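Local coordinates for ApeI dehydratase-like domain-containing protein (Pectobacterium atrosepticum, PDB 3ESI) that is of unknown function but adopts the hotdog fold of the ApeI-like dehydratases, which suggests, without proving, a dehydratase role on acyl thioester substrates, at residues I72-P77 / T111-K116; L97-S102 / G115-T120. One frame throughout, in Å; residues are numbered along the deposited sequence.

From the N terminus, the chain passes through strands 4-8 and 17-25 and helix 45-59 before strand 64-74, whose last residues, with the loop after them, open interaction 1. It then runs through strand 83-91 into strand 96-105, where interaction 2 opens, and both contacts close on the final strand 108-121. The 12 residues between the segments of interaction 2 are mostly hairpin strand; its span crosses the longer one of interaction 1 and is not nested in it, because 115-120 ends beyond 111-116. Gly115 and Lys116 belong to both. Strand 108-121 lies between 64-74, outermost within this chain, and 96-105, its hairpin partner, with the contact centres 10 Å apart.

Interaction 1 (I72-P77 / T111-K116); sequences IKFQQP and TASSGK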
loop_
_atom_site.group_PDB
_atom_site.type_symbol
_atom_site.label_atom_id
_atom_site.label_comp_id
_atom_site.label_asym_id
_atom_site.label_seq_id
_atom_site.Cartn_x
_atom_site.Cartn_y
_atom_site.Cartn_z
ATOM N N ILE A 72 -16.279 -4.979 -6.858
ATOM C CA ILE A 72 -15.428 -3.975 -7.473
ATOM C C ILE A 72 -14.413 -4.733 -8.305
ATOM O O ILE A 72 -14.101 -5.876 -8.011
ATOM C CB ILE A 72 -14.670 -3.139 -6.424
ATOM C CG1 ILE A 72 -15.620 -2.730 -5.303
ATOM C CG2 ILE A 72 -14.097 -1.883 -7.072
ATOM C CD1 ILE A 72 -14.990 -1.802 -4.270
ATOM N N LYS A 73 -13.889 -4.093 -9.338
ATOM C CA LYS A 73 -12.923 -4.742 -10.206
ATOM C C LYS A 73 -11.979 -3.696 -10.805
ATOM O O LYS A 73 -12.397 -2.825 -11.569
ATOM C CB LYS A 73 -13.684 -5.495 -11.302
ATOM C CG LYS A 73 -12.846 -6.207 -12.340
ATOM C CD LYS A 73 -13.786 -6.763 -13.424
ATOM C CE LYS A 73 -13.044 -7.244 -14.675
ATOM N NZ LYS A 73 -13.994 -7.542 -15.799
ATOM N N PHE A 74 -10.706 -3.783 -10.438
ATOM C CA PHE A 74 -9.703 -2.852 -10.928
ATOM C C PHE A 74 -8.953 -3.507 -12.075
ATOM O O PHE A 74 -8.199 -4.451 -11.867
ATOM C CB PHE A 74 -8.754 -2.471 -9.784
ATOM C CG PHE A 74 -9.444 -1.763 -8.649
ATOM C CD1 PHE A 74 -9.847 -0.442 -8.782
ATOM C CD2 PHE A 74 -9.761 -2.441 -7.473
ATOM C CE1 PHE A 74 -10.564 0.196 -7.764
ATOM C CE2 PHE A 74 -10.476 -1.811 -6.449
ATOM C CZ PHE A 74 -10.880 -0.492 -6.597
ATOM N N GLN A 75 -9.166 -3.007 -13.287
ATOM C CA GLN A 75 -8.521 -3.576 -14.465
ATOM C C GLN A 75 -7.288 -2.818 -14.914
ATOM O O GLN A 75 -6.344 -3.419 -15.411
ATOM C CB GLN A 75 -9.514 -3.643 -15.627
ATOM C CG GLN A 75 -10.940 -3.846 -15.169
ATOM C CD GLN A 75 -11.866 -4.249 -16.287
ATOM O OE1 GLN A 75 -13.091 -4.211 -16.132
ATOM N NE2 GLN A 75 -11.293 -4.652 -17.423
ATOM N N GLN A 76 -7.295 -1.504 -14.748
ATOM C CA GLN A 76 -6.160 -0.705 -15.171
ATOM C C GLN A 76 -5.873 0.386 -14.156
ATOM O O GLN A 76 -6.787 1.063 -13.686
ATOM C CB GLN A 76 -6.450 -0.066 -16.532
ATOM C CG GLN A 76 -5.245 0.019 -17.440
ATOM C CD GLN A 76 -4.918 -1.320 -18.090
ATOM O OE1 GLN A 76 -3.750 -1.636 -18.337
ATOM N NE2 GLN A 76 -5.950 -2.105 -18.382
ATOM N N PRO A 77 -4.597 0.567 -13.793
ATOM C CA PRO A 77 -4.250 1.608 -12.822
ATOM C C PRO A 77 -4.473 2.989 -13.436
ATOM O O PRO A 77 -4.338 3.171 -14.647
ATOM C CB PRO A 77 -2.774 1.342 -12.543
ATOM C CG PRO A 77 -2.628 -0.124 -12.818
ATOM C CD PRO A 77 -3.436 -0.290 -14.073
ATOM N N THR A 111 -11.272 0.490 -19.942
ATOM C CA THR A 111 -11.981 0.491 -18.665
ATOM C C THR A 111 -10.900 0.367 -17.600
ATOM O O THR A 111 -10.002 -0.465 -17.726
ATOM C CB THR A 111 -12.943 -0.707 -18.540
ATOM O OG1 THR A 111 -13.870 -0.696 -19.634
ATOM C CG2 THR A 111 -13.723 -0.626 -17.244
ATOM N N ALA A 112 -10.966 1.196 -16.563
ATOM C CA ALA A 112 -9.956 1.148 -15.513
ATOM C C ALA A 112 -10.485 0.389 -14.305
ATOM O O ALA A 112 -9.751 -0.357 -13.643
ATOM C CB ALA A 112 -9.548 2.567 -15.109
ATOM N N SER A 113 -11.766 0.589 -14.021
ATOM C CA SER A 113 -12.395 -0.080 -12.904
ATOM C C SER A 113 -13.902 0.045 -13.038
ATOM O O SER A 113 -14.400 0.937 -13.715
ATOM C CB SER A 113 -11.925 0.539 -11.589
ATOM O OG SER A 113 -12.391 1.869 -11.460
ATOM N N SER A 114 -14.630 -0.865 -12.411
ATOM C CA SER A 114 -16.086 -0.834 -12.459
ATOM C C SER A 114 -16.594 -1.595 -11.259
ATOM O O SER A 114 -15.828 -2.307 -10.615
ATOM C CB SER A 114 -16.587 -1.494 -13.741
ATOM O OG SER A 114 -15.995 -2.774 -13.930
ATOM N N GLY A 115 -17.871 -1.442 -10.939
ATOM C CA GLY A 115 -18.390 -2.171 -9.805
ATOM C C GLY A 115 -19.814 -1.845 -9.462
ATOM O O GLY A 115 -20.405 -0.939 -10.052
ATOM N N LYS A 116 -20.367 -2.598 -8.513
ATOM C CA LYS A 116 -21.736 -2.388 -8.065
ATOM C C LYS A 116 -21.716 -2.143 -6.567
ATOM O O LYS A 116 -21.074 -2.864 -5.816
ATOM C CB LYS A 116 -22.616 -3.598 -8.393
ATOM C CG LYS A 116 -24.018 -3.506 -7.789
ATOM C CD LYS A 116 -25.051 -4.331 -8.563
ATOM C CE LYS A 116 -24.616 -5.780 -8.729
ATOM N NZ LYS A 116 -25.652 -6.575 -9.453
HETATM O O HOH W 1 -14.432 -3.543 -19.259
#
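With chi1 at -62°, the Phe74 ring is set opposite its carbonyl carbon and beside its own N, which brings CD1 to 3.6 Å from Ser113 CB. The Ser113 hydroxyl lies between its backbone N and C (chi1 67°), and Ser113 OG is hydrogen-bonded to Gln48 OE1 of helix 45-59. Past the end of the strand, Gln75, extended beyond CG, carries OE1 to 3.8 Å from Thr111 CG2; a water joins Thr111 OG1 to that OE1, weakly on the glutamine side. Lys73 and Ser114 form an antiparallel hydrogen-bonded pair, with Lys73 N to Ser114 O at 2.9 Å and Ser114 N to Lys73 O at 3.1 Å. At Ala112 and Ser113, which both face Tyr101, the strand has a classic beta bulge within the hotdog sheet. Ala112 O accepts two donors there: Gln75 N at 2.7 Å, well above the carbonyl plane, and Gln76 N at 2.9 Å along a nearly straight N-H line (173°). This double grip ties the turn after strand 64-74 to the bulge. Phe37 of a third subunit packs on both Ile72 and Phe74.

Interaction 2 (L97-S102 / G115-T120); sequences LTFSYS and GKIKLT
Phe99 spreads its ring over Gly115 in the beta hairpin of strands 96-105 and 108-121, which pair antiparallel as part of the sheet of the hotdog fold. Its CG is held between the backbone N and the carbonyl carbon (chi1 73°), a setting that swings the ring across to the neighbouring strand. Gly115 CA lies 4.0 Å from the ring centroid and 29° off the normal, the geometry of a CH-pi contact over the face. Gly115 N sits above that same ring, displaced toward its rim. With no side chain on Gly115, the aromatic face can come down onto its backbone. Ile117 lies on the same face of the sheet as Phe99: its CG1 is opposite the carbonyl carbon and the chain runs on extended, so that CD1 reaches Phe99 CE2 at 3.9 Å. Leu97 CB meets Leu119 CD1 at 4.3 Å. Leu49 and Met53 of helix 45-59 pack on Ile117, so this side chain lies between the sheet and the helix. Thr98 and Lys116 stand on the other face. The backbones are joined by two reciprocal pairs of bonds. Gly115 N to Phe99 O is 3.2 Å, with the donor tilted from the carbonyl plane, whereas Leu97 N reaches Ile117 O at 2.8 Å with an N-H...O angle of 176°.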
loop_
_atom_site.group_PDB
_atom_site.type_symbol
_atom_site.label_atom_id
_atom_site.label_comp_id
_atom_site.label_asym_id
_atom_site.label_seq_id
_atom_site.Cartn_x
_atom_site.Cartn_y
_atom_site.Cartn_z
ATOM N N LEU A 97 -26.132 0.854 -7.282
ATOM C CA LEU A 97 -25.434 1.905 -7.987
ATOM C C LEU A 97 -24.314 1.240 -8.750
ATOM O O LEU A 97 -23.459 0.574 -8.165
ATOM C CB LEU A 97 -24.878 2.919 -6.989
ATOM C CG LEU A 97 -24.096 4.140 -7.479
ATOM C CD1 LEU A 97 -22.762 3.704 -8.041
ATOM C CD2 LEU A 97 -24.901 4.890 -8.526
ATOM N N THR A 98 -24.343 1.400 -10.063
ATOM C CA THR A 98 -23.322 0.835 -10.929
ATOM C C THR A 98 -22.413 1.960 -11.431
ATOM O O THR A 98 -22.886 3.022 -11.823
ATOM C CB THR A 98 -23.975 0.100 -12.114
ATOM O OG1 THR A 98 -24.379 -1.203 -11.679
ATOM C CG2 THR A 98 -23.017 -0.029 -13.276
ATOM N N PHE A 99 -21.107 1.733 -11.402
ATOM C CA PHE A 99 -20.174 2.749 -11.852
ATOM C C PHE A 99 -19.147 2.170 -12.799
ATOM O O PHE A 99 -18.906 0.964 -12.814
ATOM C CB PHE A 99 -19.460 3.385 -10.658
ATOM C CG PHE A 99 -18.445 2.497 -10.017
ATOM C CD1 PHE A 99 -17.176 2.360 -10.567
ATOM C CD2 PHE A 99 -18.754 1.795 -8.853
ATOM C CE1 PHE A 99 -16.217 1.532 -9.967
ATOM C CE2 PHE A 99 -17.807 0.966 -8.243
ATOM C CZ PHE A 99 -16.533 0.834 -8.801
ATOM N N SER A 100 -18.537 3.049 -13.589
ATOM C CA SER A 100 -17.516 2.635 -14.530
ATOM C C SER A 100 -16.529 3.766 -14.838
ATOM O O SER A 100 -16.926 4.871 -15.193
ATOM C CB SER A 100 -18.177 2.146 -15.814
ATOM O OG SER A 100 -17.199 1.701 -16.729
ATOM N N TYR A 101 -15.242 3.475 -14.683
ATOM C CA TYR A 101 -14.180 4.443 -14.948
ATOM C C TYR A 101 -13.426 4.024 -16.193
ATOM O O TYR A 101 -13.036 2.865 -16.322
ATOM C CB TYR A 101 -13.158 4.485 -13.801
ATOM C CG TYR A 101 -13.519 5.325 -12.596
ATOM C CD1 TYR A 101 -13.345 6.709 -12.600
ATOM C CD2 TYR A 101 -13.985 4.723 -11.424
ATOM C CE1 TYR A 101 -13.617 7.468 -11.465
ATOM C CE2 TYR A 101 -14.259 5.473 -10.289
ATOM C CZ TYR A 101 -14.072 6.838 -10.314
ATOM O OH TYR A 101 -14.330 7.563 -9.176
ATOM N N SER A 102 -13.201 4.959 -17.107
ATOM C CA SER A 102 -12.421 4.632 -18.294
ATOM C C SER A 102 -11.405 5.744 -18.565
ATOM O O SER A 102 -11.672 6.924 -18.336
ATOM C CB SER A 102 -13.335 4.369 -19.517
ATOM O OG SER A 102 -13.962 5.537 -20.012
ATOM N N GLY A 115 -17.871 -1.442 -10.939
ATOM C CA GLY A 115 -18.390 -2.171 -9.805
ATOM C C GLY A 115 -19.814 -1.845 -9.462
ATOM O O GLY A 115 -20.405 -0.939 -10.052
ATOM N N LYS A 116 -20.367 -2.598 -8.513
ATOM C CA LYS A 116 -21.736 -2.388 -8.065
ATOM C C LYS A 116 -21.716 -2.143 -6.567
ATOM O O LYS A 116 -21.074 -2.864 -5.816
ATOM C CB LYS A 116 -22.616 -3.598 -8.393
ATOM C CG LYS A 116 -24.018 -3.506 -7.789
ATOM C CD LYS A 116 -25.051 -4.331 -8.563
ATOM C CE LYS A 116 -24.616 -5.780 -8.729
ATOM N NZ LYS A 116 -25.652 -6.575 -9.453
ATOM N N ILE A 117 -22.429 -1.114 -6.144
ATOM C CA ILE A 117 -22.489 -0.748 -4.745
ATOM C C ILE A 117 -23.945 -0.721 -4.291
ATOM O O ILE A 117 -24.836 -0.341 -5.059
ATOM C CB ILE A 117 -21.858 0.641 -4.555
ATOM C CG1 ILE A 117 -20.388 0.583 -4.976
ATOM C CG2 ILE A 117 -22.007 1.109 -3.121
ATOM C CD1 ILE A 117 -19.722 1.927 -5.002
ATOM N N LYS A 118 -24.192 -1.150 -3.056
ATOM C CA LYS A 118 -25.542 -1.138 -2.518
ATOM C C LYS A 118 -25.625 0.108 -1.654
ATOM O O LYS A 118 -24.683 0.403 -0.923
ATOM C CB LYS A 118 -25.796 -2.381 -1.651
ATOM C CG LYS A 118 -25.602 -3.729 -2.357
ATOM C CD LYS A 118 -26.678 -4.009 -3.410
ATOM C CE LYS A 118 -28.068 -4.125 -2.789
ATOM N NZ LYS A 118 -29.102 -4.391 -3.826
ATOM N N LEU A 119 -26.730 0.845 -1.757
ATOM C CA LEU A 119 -26.928 2.052 -0.951
ATOM C C LEU A 119 -28.178 1.873 -0.081
ATOM O O LEU A 119 -28.990 0.984 -0.336
ATOM C CB LEU A 119 -27.100 3.286 -1.846
ATOM C CG LEU A 119 -26.033 3.624 -2.902
ATOM C CD1 LEU A 119 -26.383 4.975 -3.535
ATOM C CD2 LEU A 119 -24.639 3.662 -2.279
ATOM N N THR A 120 -28.331 2.705 0.945
ATOM C CA THR A 120 -29.494 2.608 1.824
ATOM C C THR A 120 -30.039 3.992 2.158
ATOM O O THR A 120 -29.294 4.974 2.200
ATOM C CB THR A 120 -29.147 1.922 3.180
ATOM O OG1 THR A 120 -28.428 0.713 2.940
ATOM C CG2 THR A 120 -30.415 1.571 3.952
#